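Local coordinates for protein p1 (Rice yellow mottle virus, PDB 6TY0) that suppresses RNA silencing for the virus and takes part in its spread, probably relying on its zinc fingers, this chain being the N-terminal part of the protein, at residues 12-17 and 47-52; 55-60 and 72-77; 5-10 and 25-30; 62-67 and 90-95. One frame throughout, in Å; residues are numbered along the deposited sequence.

Contact 1: 12-17 and 47-52; sequences EQTAAK and RADFNP
Thr14 meets Phe50 where the turn and N-cap residue before helix 15-21 lie against the end of strand 45-51, an inner strand of the four-stranded mixed sheet. Thr14 holds the N-cap position, but its hydroxyl makes no capping bond. With chi1 at 58°, OG1 stands between the backbone N and the carbonyl carbon and faces the strand, where it accepts the backbone N-H of Phe50 (Phe50 N to Thr14 OG1 3.0 Å, 152° at the hydrogen). The same OG1 is hydrogen-bonded to Thr11 OG1, so two partners hold its rotation. The methyl of Thr14 rests against the strand backbone, with CG2 3.5 Å from Phe50 O, and lies near the Asp49 carboxylate.

Gln13 comes up beside that carboxylate without bonding to it: its OE1 lies 3.7 Å from Asp49 OD1, the two planes almost perpendicular. Asp49 spends its oxygens on Thr11 OG1 and Asn82 ND2 instead. The Phe50 ring, its CG anti to the backbone N (chi1 173°), brings CE2 within 4.0 Å of Lys17 O, obliquely, and also packs on Ala18 and Val21. Lys17 crosses Pro52 at about a right angle, touching it through CD (Lys17 CD to Pro52 CD 4.1 Å).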
loop_
_atom_site.group_PDB
_atom_site.type_symbol
_atom_site.label_atom_id
_atom_site.label_comp_id
_atom_site.label_asym_id
_atom_site.label_seq_id
_atom_site.Cartn_x
_atom_site.Cartn_y
_atom_site.Cartn_z
ATOM N N GLU A 12 7.809 14.439 -24.680
ATOM C CA GLU A 12 8.631 15.097 -25.736
ATOM C C GLU A 12 8.975 16.550 -25.439
ATOM O O GLU A 12 10.064 16.991 -25.712
ATOM C CB GLU A 12 7.951 15.018 -27.095
ATOM C CG GLU A 12 7.898 13.605 -27.642
ATOM C CD GLU A 12 7.218 13.523 -29.003
ATOM O OE1 GLU A 12 6.960 14.586 -29.618
ATOM O OE2 GLU A 12 6.945 12.387 -29.462
ATOM N N GLN A 13 8.068 17.269 -24.808
ATOM C CA GLN A 13 8.250 18.678 -24.549
ATOM C C GLN A 13 9.208 18.917 -23.425
ATOM O O GLN A 13 9.564 20.068 -23.168
ATOM C CB GLN A 13 6.931 19.345 -24.131
ATOM C CG GLN A 13 5.709 18.896 -24.911
ATOM C CD GLN A 13 5.024 17.661 -24.311
ATOM O OE1 GLN A 13 4.444 17.726 -23.224
ATOM N NE2 GLN A 13 5.080 16.536 -25.028
ATOM N N THR A 14 9.574 17.885 -22.667
ATOM C CA THR A 14 10.520 18.113 -21.570
ATOM C C THR A 14 11.744 17.259 -21.698
ATOM O O THR A 14 12.599 17.363 -20.847
ATOM C CB THR A 14 9.912 17.846 -20.170
ATOM O OG1 THR A 14 9.432 16.496 -20.109
ATOM C CG2 THR A 14 8.796 18.841 -19.864
ATOM N N ALA A 15 11.848 16.449 -22.749
ATOM C CA ALA A 15 12.905 15.446 -22.811
ATOM C C ALA A 15 14.303 16.049 -22.985
ATOM O O ALA A 15 15.293 15.462 -22.532
ATOM C CB ALA A 15 12.638 14.449 -23.917
ATOM N N ALA A 16 14.386 17.207 -23.643
ATOM C CA ALA A 16 15.685 17.824 -23.948
ATOM C C ALA A 16 16.302 18.317 -22.660
ATOM O O ALA A 16 17.464 18.051 -22.382
ATOM C CB ALA A 16 15.510 18.982 -24.934
ATOM N N LYS A 17 15.500 18.992 -21.847
ATOM C CA LYS A 17 15.962 19.454 -20.561
ATOM C C LYS A 17 16.397 18.277 -19.674
ATOM O O LYS A 17 17.390 18.373 -18.946
ATOM C CB LYS A 17 14.888 20.271 -19.868
ATOM C CG LYS A 17 15.435 21.107 -18.736
ATOM C CD LYS A 17 14.364 22.012 -18.149
ATOM C CE LYS A 17 14.086 23.252 -19.007
ATOM N NZ LYS A 17 14.802 24.452 -18.481
ATOM N N ARG A 47 4.507 8.592 -19.255
ATOM C CA ARG A 47 5.224 9.761 -19.709
ATOM C C ARG A 47 4.724 10.897 -18.891
ATOM O O ARG A 47 3.513 11.097 -18.774
ATOM C CB ARG A 47 4.928 10.062 -21.184
ATOM C CG ARG A 47 5.525 9.077 -22.143
ATOM C CD ARG A 47 6.937 9.478 -22.508
ATOM N NE ARG A 47 7.586 8.391 -23.221
ATOM C CZ ARG A 47 8.888 8.315 -23.479
ATOM N NH1 ARG A 47 9.726 9.279 -23.100
ATOM N NH2 ARG A 47 9.356 7.260 -24.128
ATOM N N ALA A 48 5.646 11.654 -18.316
ATOM C CA ALA A 48 5.300 12.833 -17.565
ATOM C C ALA A 48 6.308 13.935 -17.830
ATOM O O ALA A 48 7.345 13.709 -18.473
ATOM C CB ALA A 48 5.280 12.508 -16.082
ATOM N N ASP A 49 6.035 15.105 -17.265
ATOM C CA ASP A 49 6.844 16.296 -17.525
ATOM C C ASP A 49 8.026 16.413 -16.580
ATOM O O ASP A 49 7.838 16.684 -15.394
ATOM C CB ASP A 49 6.015 17.564 -17.351
ATOM C CG ASP A 49 5.013 17.773 -18.489
ATOM O OD1 ASP A 49 5.291 17.409 -19.666
ATOM O OD2 ASP A 49 3.932 18.293 -18.157
ATOM N N PHE A 50 9.230 16.267 -17.128
ATOM C CA PHE A 50 10.425 16.476 -16.335
ATOM C C PHE A 50 10.445 17.923 -15.866
ATOM O O PHE A 50 10.142 18.833 -16.607
ATOM C CB PHE A 50 11.688 16.133 -17.106
ATOM C CG PHE A 50 12.943 16.492 -16.356
ATOM C CD1 PHE A 50 13.429 15.658 -15.350
ATOM C CD2 PHE A 50 13.634 17.670 -16.636
ATOM C CE1 PHE A 50 14.549 15.984 -14.622
ATOM C CE2 PHE A 50 14.779 17.991 -15.915
ATOM C CZ PHE A 50 15.236 17.146 -14.911
ATOM N N ASN A 51 10.775 18.132 -14.617
ATOM C CA ASN A 51 10.926 19.459 -14.109
ATOM C C ASN A 51 11.939 19.453 -12.984
ATOM O O ASN A 51 11.755 18.723 -12.013
ATOM C CB ASN A 51 9.607 19.955 -13.574
ATOM C CG ASN A 51 9.696 21.389 -13.109
ATOM O OD1 ASN A 51 10.554 21.757 -12.313
ATOM N ND2 ASN A 51 8.805 22.206 -13.607
ATOM N N PRO A 52 12.999 20.280 -13.086
ATOM C CA PRO A 52 14.134 20.119 -12.162
ATOM C C PRO A 52 13.910 20.561 -10.753
ATOM O O PRO A 52 14.724 20.250 -9.915
ATOM C CB PRO A 52 15.251 20.963 -12.793
ATOM C CG PRO A 52 14.563 21.858 -13.763
ATOM C CD PRO A 52 13.360 21.098 -14.255
#

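Contact 2: 55-60 and 72-77; sequences VGWVSV and YTSEQV
Trp57 and Gln76 face each other as a non-hydrogen-bonded pair of the antiparallel beta hairpin formed by strands 54-64 and 70-77, whose short segments run at 153° to one another. Six backbone hydrogen bonds join Gly56 with Val77, Val58 with Glu75 and Val60 with Thr73; the straightest is Thr73 N to Val60 O, 2.9 Å and 175° at the hydrogen.

The tightly packed face carries Val58, Val60, Thr73, Glu75 and Val77. Val58 CG1 stands between its backbone N and carbonyl carbon, which carries it toward the partner strand, 3.4 Å from Glu75 O and 4.0 Å from Val77 CG2. Thr73 OG1 is buried here without a polar partner in the model. Glu75 folds back at chi2, and its OE1 accepts the N-H of Gln76 through the anti lone pair, while OE2 binds Met1 N of the second subunit.

The other face is looser and more open to solvent. Gln76 CG sits over one face of the exposed Trp57 indole, 3.7 Å from the centroid of the six-membered ring, a CH-pi contact in which amide and ring planes differ by only 21°. Farther along, Tyr72 OH lies 3.5 Å from Ser59 CB.

Strand 54-64 is the central strand of its three-stranded sheet, bordered by 70-77 and 86-90, and the valine face packs on strands 26-32 and 2-10.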
loop_
_atom_site.group_PDB
_atom_site.type_symbol
_atom_site.label_atom_id
_atom_site.label_comp_id
_atom_site.label_asym_id
_atom_site.label_seq_id
_atom_site.Cartn_x
_atom_site.Cartn_y
_atom_site.Cartn_z
ATOM N N VAL A 55 8.472 18.006 -7.236
ATOM C CA VAL A 55 8.238 16.662 -6.818
ATOM C C VAL A 55 6.784 16.427 -7.181
ATOM O O VAL A 55 5.946 17.257 -6.855
ATOM C CB VAL A 55 8.406 16.544 -5.306
ATOM C CG1 VAL A 55 8.010 15.154 -4.815
ATOM C CG2 VAL A 55 9.851 16.843 -4.928
ATOM N N GLY A 56 6.496 15.347 -7.902
ATOM C CA GLY A 56 5.100 15.007 -8.266
ATOM C C GLY A 56 4.606 13.777 -7.534
ATOM O O GLY A 56 5.406 12.975 -7.015
ATOM N N TRP A 57 3.287 13.630 -7.482
ATOM C CA TRP A 57 2.657 12.406 -7.011
ATOM C C TRP A 57 2.244 11.540 -8.187
ATOM O O TRP A 57 1.778 12.023 -9.228
ATOM C CB TRP A 57 1.398 12.712 -6.223
ATOM C CG TRP A 57 1.590 13.292 -4.874
ATOM C CD1 TRP A 57 1.404 14.609 -4.512
ATOM C CD2 TRP A 57 1.929 12.585 -3.664
ATOM N NE1 TRP A 57 1.620 14.760 -3.144
ATOM C CE2 TRP A 57 1.934 13.536 -2.606
ATOM C CE3 TRP A 57 2.239 11.248 -3.373
ATOM C CZ2 TRP A 57 2.232 13.187 -1.284
ATOM C CZ3 TRP A 57 2.533 10.897 -2.045
ATOM C CH2 TRP A 57 2.528 11.871 -1.021
ATOM N N VAL A 58 2.512 10.259 -8.050
ATOM C CA VAL A 58 1.922 9.265 -8.914
ATOM C C VAL A 58 0.831 8.610 -8.052
ATOM O O VAL A 58 1.054 8.307 -6.882
ATOM C CB VAL A 58 2.932 8.237 -9.463
ATOM C CG1 VAL A 58 3.595 7.411 -8.379
ATOM C CG2 VAL A 58 2.244 7.333 -10.471
ATOM N N SER A 59 -0.363 8.505 -8.589
ATOM C CA SER A 59 -1.444 7.832 -7.851
ATOM C C SER A 59 -1.865 6.587 -8.588
ATOM O O SER A 59 -1.899 6.546 -9.838
ATOM C CB SER A 59 -2.634 8.771 -7.682
ATOM O OG SER A 59 -3.304 8.924 -8.920
ATOM N N VAL A 60 -2.163 5.550 -7.832
ATOM C CA VAL A 60 -2.560 4.310 -8.444
ATOM C C VAL A 60 -3.813 3.863 -7.729
ATOM O O VAL A 60 -3.796 3.661 -6.519
ATOM C CB VAL A 60 -1.452 3.253 -8.369
ATOM C CG1 VAL A 60 -1.826 1.988 -9.135
ATOM C CG2 VAL A 60 -0.129 3.805 -8.904
ATOM N N TYR A 72 -6.518 2.605 -3.129
ATOM C CA TYR A 72 -5.847 3.799 -3.619
ATOM C C TYR A 72 -4.516 3.898 -2.871
ATOM O O TYR A 72 -4.447 3.784 -1.610
ATOM C CB TYR A 72 -6.727 5.057 -3.374
ATOM C CG TYR A 72 -6.050 6.361 -3.728
ATOM C CD1 TYR A 72 -5.207 6.993 -2.810
ATOM C CD2 TYR A 72 -6.181 6.923 -4.998
ATOM C CE1 TYR A 72 -4.551 8.159 -3.139
ATOM C CE2 TYR A 72 -5.526 8.109 -5.339
ATOM C CZ TYR A 72 -4.724 8.723 -4.408
ATOM O OH TYR A 72 -4.027 9.890 -4.719
ATOM N N THR A 73 -3.441 4.037 -3.636
ATOM C CA THR A 73 -2.139 4.423 -3.082
ATOM C C THR A 73 -1.502 5.478 -3.941
ATOM O O THR A 73 -1.862 5.709 -5.119
ATOM C CB THR A 73 -1.021 3.376 -3.155
ATOM O OG1 THR A 73 -1.321 2.315 -4.075
ATOM C CG2 THR A 73 -0.663 2.962 -1.860
ATOM N N SER A 74 -0.464 6.049 -3.378
ATOM C CA SER A 74 0.295 7.024 -4.089
ATOM C C SER A 74 1.751 7.065 -3.527
ATOM O O SER A 74 2.074 6.502 -2.449
ATOM C CB SER A 74 -0.413 8.333 -3.940
ATOM O OG SER A 74 -0.352 8.660 -2.567
ATOM N N GLU A 75 2.628 7.627 -4.353
ATOM C CA GLU A 75 4.032 7.787 -4.044
ATOM C C GLU A 75 4.579 9.096 -4.677
ATOM O O GLU A 75 4.172 9.518 -5.780
ATOM C CB GLU A 75 4.804 6.540 -4.519
ATOM C CG GLU A 75 6.333 6.546 -4.292
ATOM C CD GLU A 75 6.738 6.605 -2.818
ATOM O OE1 GLU A 75 6.464 7.597 -2.121
ATOM O OE2 GLU A 75 7.311 5.621 -2.351
ATOM N N GLN A 76 5.495 9.732 -3.970
ATOM C CA GLN A 76 6.222 10.934 -4.494
ATOM C C GLN A 76 7.332 10.558 -5.435
ATOM O O GLN A 76 7.980 9.567 -5.214
ATOM C CB GLN A 76 6.842 11.735 -3.367
ATOM C CG GLN A 76 5.907 11.906 -2.200
ATOM C CD GLN A 76 6.396 12.964 -1.252
ATOM O OE1 GLN A 76 6.752 12.671 -0.103
ATOM N NE2 GLN A 76 6.411 14.211 -1.728
ATOM N N VAL A 77 7.514 11.347 -6.489
ATOM C CA VAL A 77 8.491 11.103 -7.554
ATOM C C VAL A 77 9.184 12.424 -7.851
ATOM O O VAL A 77 8.568 13.370 -8.350
ATOM C CB VAL A 77 7.883 10.662 -8.874
ATOM C CG1 VAL A 77 9.005 10.328 -9.859
ATOM C CG2 VAL A 77 6.997 9.451 -8.710
#

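Contact 3: 5-10 and 25-30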
loop_
_atom_site.group_PDB
_atom_site.type_symbol
_atom_site.label_atom_id
_atom_site.label_comp_id
_atom_site.label_asym_id
_atom_site.label_seq_id
_atom_site.Cartn_x
_atom_site.Cartn_y
_atom_site.Cartn_z
ATOM N N GLU A 5 5.710 -1.954 -9.967
ATOM C CA GLU A 5 6.673 -1.000 -10.440
ATOM C C GLU A 5 6.077 -0.063 -11.488
ATOM O O GLU A 5 5.336 -0.499 -12.374
ATOM C CB GLU A 5 7.865 -1.728 -11.085
ATOM C CG GLU A 5 8.570 -2.708 -10.160
ATOM C CD GLU A 5 10.036 -2.966 -10.527
ATOM O OE1 GLU A 5 10.471 -2.615 -11.650
ATOM O OE2 GLU A 5 10.757 -3.534 -9.671
ATOM N N VAL A 6 6.435 1.205 -11.389
ATOM C CA VAL A 6 5.991 2.231 -12.316
ATOM C C VAL A 6 7.207 2.946 -12.899
ATOM O O VAL A 6 8.024 3.480 -12.159
ATOM C CB VAL A 6 5.148 3.286 -11.613
ATOM C CG1 VAL A 6 4.667 4.327 -12.608
ATOM C CG2 VAL A 6 3.971 2.622 -10.900
ATOM N N LEU A 7 7.348 2.883 -14.220
ATOM C CA LEU A 7 8.466 3.527 -14.935
ATOM C C LEU A 7 7.959 4.839 -15.468
ATOM O O LEU A 7 6.898 4.888 -16.107
ATOM C CB LEU A 7 8.933 2.664 -16.091
ATOM C CG LEU A 7 10.049 3.235 -16.974
ATOM C CD1 LEU A 7 11.366 3.371 -16.228
ATOM C CD2 LEU A 7 10.220 2.293 -18.158
ATOM N N ILE A 8 8.650 5.912 -15.149
ATOM C CA ILE A 8 8.252 7.230 -15.646
ATOM C C ILE A 8 9.365 7.826 -16.517
ATOM O O ILE A 8 10.508 7.925 -16.071
ATOM C CB ILE A 8 7.937 8.143 -14.477
ATOM C CG1 ILE A 8 6.712 7.587 -13.729
ATOM C CG2 ILE A 8 7.660 9.558 -14.948
ATOM C CD1 ILE A 8 6.661 8.093 -12.334
ATOM N N ARG A 9 9.032 8.188 -17.740
ATOM C CA ARG A 9 9.994 8.863 -18.653
ATOM C C ARG A 9 9.425 10.218 -19.136
ATOM O O ARG A 9 8.212 10.408 -19.096
ATOM C CB ARG A 9 10.280 7.973 -19.847
ATOM C CG ARG A 9 10.877 6.613 -19.520
ATOM C CD ARG A 9 11.586 6.053 -20.737
ATOM N NE ARG A 9 11.134 4.720 -21.127
ATOM C CZ ARG A 9 9.975 4.447 -21.740
ATOM N NH1 ARG A 9 9.100 5.411 -22.003
ATOM N NH2 ARG A 9 9.675 3.192 -22.073
ATOM N N PRO A 10 10.287 11.136 -19.610
ATOM C CA PRO A 10 9.874 12.511 -19.889
ATOM C C PRO A 10 8.958 12.580 -21.111
ATOM O O PRO A 10 9.057 11.749 -22.021
ATOM C CB PRO A 10 11.196 13.240 -20.197
ATOM C CG PRO A 10 12.291 12.262 -19.875
ATOM C CD PRO A 10 11.690 10.902 -20.020
ATOM N N HIS A 25 14.844 9.064 -16.471
ATOM C CA HIS A 25 13.691 8.275 -16.041
ATOM C C HIS A 25 13.645 8.144 -14.552
ATOM O O HIS A 25 14.682 8.286 -13.867
ATOM C CB HIS A 25 13.696 6.868 -16.677
ATOM C CG HIS A 25 14.718 5.943 -16.094
ATOM N ND1 HIS A 25 16.018 5.897 -16.540
ATOM C CD2 HIS A 25 14.628 5.017 -15.108
ATOM C CE1 HIS A 25 16.688 4.985 -15.859
ATOM N NE2 HIS A 25 15.868 4.434 -14.986
ATOM N N ALA A 26 12.446 7.855 -14.038
ATOM C CA ALA A 26 12.267 7.480 -12.628
ATOM C C ALA A 26 11.604 6.115 -12.563
ATOM O O ALA A 26 10.696 5.821 -13.321
ATOM C CB ALA A 26 11.414 8.503 -11.908
ATOM N N LEU A 27 12.091 5.259 -11.691
ATOM C CA LEU A 27 11.479 3.949 -11.483
ATOM C C LEU A 27 10.946 4.003 -10.071
ATOM O O LEU A 27 11.717 4.209 -9.147
ATOM C CB LEU A 27 12.473 2.806 -11.646
ATOM C CG LEU A 27 11.880 1.391 -11.569
ATOM C CD1 LEU A 27 10.860 1.136 -12.670
ATOM C CD2 LEU A 27 12.967 0.336 -11.676
ATOM N N THR A 28 9.629 3.880 -9.885
ATOM C CA THR A 28 9.091 3.958 -8.540
ATOM C C THR A 28 8.255 2.722 -8.294
ATOM O O THR A 28 8.052 1.903 -9.194
ATOM C CB THR A 28 8.305 5.258 -8.307
ATOM O OG1 THR A 28 7.952 5.351 -6.925
ATOM C CG2 THR A 28 7.045 5.325 -9.129
ATOM N N TRP A 29 7.766 2.547 -7.086
ATOM C CA TRP A 29 6.852 1.428 -6.906
ATOM C C TRP A 29 5.834 1.649 -5.806
ATOM O O TRP A 29 6.009 2.484 -4.903
ATOM C CB TRP A 29 7.618 0.109 -6.703
ATOM C CG TRP A 29 8.424 0.135 -5.500
ATOM C CD1 TRP A 29 8.030 -0.241 -4.266
ATOM C CD2 TRP A 29 9.766 0.601 -5.380
ATOM N NE1 TRP A 29 9.039 -0.038 -3.355
ATOM C CE2 TRP A 29 10.127 0.476 -4.015
ATOM C CE3 TRP A 29 10.703 1.127 -6.284
ATOM C CZ2 TRP A 29 11.400 0.844 -3.527
ATOM C CZ3 TRP A 29 11.975 1.508 -5.791
ATOM C CH2 TRP A 29 12.297 1.368 -4.426
ATOM N N VAL A 30 4.750 0.896 -5.933
ATOM C CA VAL A 30 3.734 0.833 -4.875
ATOM C C VAL A 30 3.479 -0.624 -4.614
ATOM O O VAL A 30 4.013 -1.500 -5.327
ATOM C CB VAL A 30 2.409 1.572 -5.254
ATOM C CG1 VAL A 30 2.673 3.024 -5.541
ATOM C CG2 VAL A 30 1.719 0.963 -6.451
#
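His25 begins the second segment with its CB 3.4 Å from Ile8 O and 4.0 Å from Arg9 CG, the one atom through which the Arg9 side chain meets it. Its CG stands between the backbone N and the carbonyl carbon (chi1 74°); the ring extends outward from the pair, and His25 CD2 comes 3.8 Å from Leu7 CD1.

Ala26 pairs with Ile8 through two backbone bonds, Ile8 N to Ala26 O (2.7 Å) being the shorter. On the buried face their CB atoms meet, and Val77 and Phe80 pack against Ala26.

At Leu27 the pairing changes to the non-hydrogen-bonded kind, opposite Leu7. Leu27 CD1 leans back across the strand toward Leu7 CB, and both methyls of Leu27 lie 3.9 Å from Glu5 OE1. These strands, 2-10 and 26-32, are antiparallel neighbours in a four-stranded mixed sheet with order 26-32, 2-10, 45-51, 80-81; helix 15-21 lies in the connection between them, and 26-32 is an outermost strand within the chain.

Thr28 returns to the hydrogen-bonded kind with Val6. Both bonds are nearly straight, at 176°, and Thr28 N to Val6 O measures 2.8 Å. Thr28 OG1 is anti to the backbone N, leaving Thr28 CG2 to press on Val6 CB at 3.7 Å.

Trp29 closes the pairing opposite Glu5, its CB 4.0 Å from Glu5 CA. The indole itself leads away from Glu5, toward Arg3, with which it makes a cation-pi contact, and Trp31, whose ring it meets at about 90°.

Contact 4: 62-67 and 90-95. With ZN (zinc ion), chain C.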
loop_
_atom_site.group_PDB
_atom_site.type_symbol
_atom_site.label_atom_id
_atom_site.label_comp_id
_atom_site.label_asym_id
_atom_site.label_seq_id
_atom_site.Cartn_x
_atom_site.Cartn_y
_atom_site.Cartn_z
ATOM N N PHE A 62 -7.128 1.149 -7.722
ATOM C CA PHE A 62 -7.675 -0.151 -8.130
ATOM C C PHE A 62 -9.159 -0.162 -7.800
ATOM O O PHE A 62 -9.572 0.269 -6.726
ATOM C CB PHE A 62 -7.010 -1.297 -7.373
ATOM C CG PHE A 62 -5.528 -1.359 -7.523
ATOM C CD1 PHE A 62 -4.707 -0.453 -6.875
ATOM C CD2 PHE A 62 -4.949 -2.341 -8.280
ATOM C CE1 PHE A 62 -3.333 -0.526 -6.982
ATOM C CE2 PHE A 62 -3.573 -2.439 -8.403
ATOM C CZ PHE A 62 -2.754 -1.536 -7.744
ATOM N N ALA A 63 -9.971 -0.630 -8.727
ATOM C CA ALA A 63 -11.404 -0.823 -8.420
ATOM C C ALA A 63 -11.931 -2.034 -9.179
ATOM O O ALA A 63 -11.635 -2.156 -10.370
ATOM C CB ALA A 63 -12.168 0.405 -8.845
ATOM N N CYS A 64 -12.722 -2.894 -8.521
ATOM C CA CYS A 64 -13.354 -4.053 -9.217
ATOM C C CYS A 64 -14.571 -3.600 -10.009
ATOM O O CYS A 64 -15.418 -2.877 -9.496
ATOM C CB CYS A 64 -13.807 -5.133 -8.229
ATOM S SG CYS A 64 -14.425 -6.699 -8.980
ATOM N N THR A 65 -14.695 -4.052 -11.241
ATOM C CA THR A 65 -15.897 -3.783 -12.041
ATOM C C THR A 65 -17.148 -4.597 -11.632
ATOM O O THR A 65 -18.247 -4.286 -12.088
ATOM C CB THR A 65 -15.584 -4.050 -13.498
ATOM O OG1 THR A 65 -15.109 -5.394 -13.623
ATOM C CG2 THR A 65 -14.478 -3.100 -13.980
ATOM N N GLN A 66 -17.000 -5.574 -10.734
ATOM C CA GLN A 66 -18.098 -6.470 -10.330
ATOM C C GLN A 66 -18.550 -6.247 -8.912
ATOM O O GLN A 66 -19.710 -6.425 -8.597
ATOM C CB GLN A 66 -17.686 -7.945 -10.399
ATOM C CG GLN A 66 -17.186 -8.418 -11.740
ATOM C CD GLN A 66 -18.220 -8.164 -12.772
ATOM O OE1 GLN A 66 -19.254 -8.830 -12.791
ATOM N NE2 GLN A 66 -17.997 -7.156 -13.600
ATOM N N CYS A 67 -17.633 -5.969 -8.008
ATOM C CA CYS A 67 -18.046 -5.695 -6.651
ATOM C C CYS A 67 -17.534 -4.305 -6.423
ATOM O O CYS A 67 -17.147 -3.617 -7.378
ATOM C CB CYS A 67 -17.504 -6.721 -5.674
ATOM S SG CYS A 67 -15.690 -6.770 -5.402
ATOM N N VAL A 90 -10.665 -3.434 -12.978
ATOM C CA VAL A 90 -10.465 -4.814 -13.339
ATOM C C VAL A 90 -11.445 -5.680 -12.577
ATOM O O VAL A 90 -12.191 -5.187 -11.776
ATOM C CB VAL A 90 -9.023 -5.240 -12.984
ATOM C CG1 VAL A 90 -8.021 -4.386 -13.744
ATOM C CG2 VAL A 90 -8.781 -5.165 -11.478
ATOM N N VAL A 91 -11.446 -6.968 -12.870
ATOM C CA VAL A 91 -12.214 -7.947 -12.104
ATOM C C VAL A 91 -11.267 -8.459 -11.038
ATOM O O VAL A 91 -10.184 -8.972 -11.357
ATOM C CB VAL A 91 -12.764 -9.097 -12.984
ATOM C CG1 VAL A 91 -13.511 -10.108 -12.149
ATOM C CG2 VAL A 91 -13.647 -8.543 -14.102
ATOM N N CYS A 92 -11.663 -8.307 -9.784
ATOM C CA CYS A 92 -10.760 -8.609 -8.650
ATOM C C CYS A 92 -10.634 -10.141 -8.479
ATOM O O CYS A 92 -11.353 -10.910 -9.146
ATOM C CB CYS A 92 -11.258 -7.955 -7.366
ATOM S SG CYS A 92 -12.583 -8.900 -6.526
ATOM N N ALA A 93 -9.690 -10.577 -7.639
ATOM C CA ALA A 93 -9.448 -12.013 -7.436
ATOM C C ALA A 93 -10.659 -12.783 -6.889
ATOM O O ALA A 93 -10.800 -13.946 -7.124
ATOM C CB ALA A 93 -8.219 -12.243 -6.543
ATOM N N ASP A 94 -11.533 -12.151 -6.142
ATOM C CA ASP A 94 -12.687 -12.884 -5.648
ATOM C C ASP A 94 -13.735 -13.042 -6.725
ATOM O O ASP A 94 -14.426 -14.050 -6.784
ATOM C CB ASP A 94 -13.257 -12.205 -4.425
ATOM C CG ASP A 94 -12.220 -12.043 -3.356
ATOM O OD1 ASP A 94 -11.644 -13.066 -2.945
ATOM O OD2 ASP A 94 -11.928 -10.896 -2.965
ATOM N N CYS A 95 -13.818 -12.055 -7.594
ATOM C CA CYS A 95 -14.858 -12.021 -8.594
ATOM C C CYS A 95 -14.513 -12.845 -9.836
ATOM O O CYS A 95 -15.409 -13.278 -10.513
ATOM C CB CYS A 95 -15.195 -10.563 -8.940
ATOM S SG CYS A 95 -16.123 -9.766 -7.604
HETATM ZN ZN ZN C . -14.699 -7.926 -7.102
#
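Cys64 and Cys67 from one segment and Cys92 and Cys95 from the other bind a single zinc ion, a Cys4 zinc-finger site built from two CxxC pairs. The metal bonds are nearly equal: Cys64 SG and Cys67 SG each lie 2.3 Å from the zinc, Cys92 SG and Cys95 SG 2.4 Å. Cys64 reaches it with SG anti to the backbone N (chi1 -173°), whereas the SG atoms of Cys67 and Cys92 both sit between the backbone N and the carbonyl carbon.

Hydrogen bonds to sulfur form a second shell. Cys64 SG accepts three backbone N-H groups: Cys92 N across the contact at 3.3 Å (164° at the hydrogen), and Gln66 N and Cys67 N from its own CxxC segment. Such donors probably ease the negative charge of the thiolate.

Backbone bonds are Val90 N to Ala63 O, 3.1 Å, and Thr65 N to Val90 O, 2.8 Å.

In side-chain packing, Cys64 CB meets Cys92 CB, Gln66 CB lies 3.7 Å from Cys95 SG, and Thr65 OG1, weakly bonded to Val90 O, touches Val91 CG2.

The site hangs from the end of the three-stranded sheet, where strand 54-64 runs parallel to 86-90; Phe62 packs its ring on Trp36, Phe88 and His32.

Contacts 1 and 3 share the four-stranded sheet, in which strands 45-51 and 2-10 are neighbours; a probable hydrogen bond, Arg47 NH1 to Pro10 O 2.8 Å, joins them. Contacts 2 and 3 stack sheet on sheet, their centres about 10 Å apart, with Val77 CG1 3.7 Å from Ala26 CB and Val77 CG2 3.9 Å from Ile8 CD1. Strand 54-64 carries contact 2 and continues into contact 4, which holds the zinc; the centres of contacts 2 and 4 are about 22 Å apart. Contact 1 is at the other end of the chain, its centre about 35 Å from that of contact 4, and contact 3 comes within about 5 Å of contact 4 at the nearest atoms, without touching it.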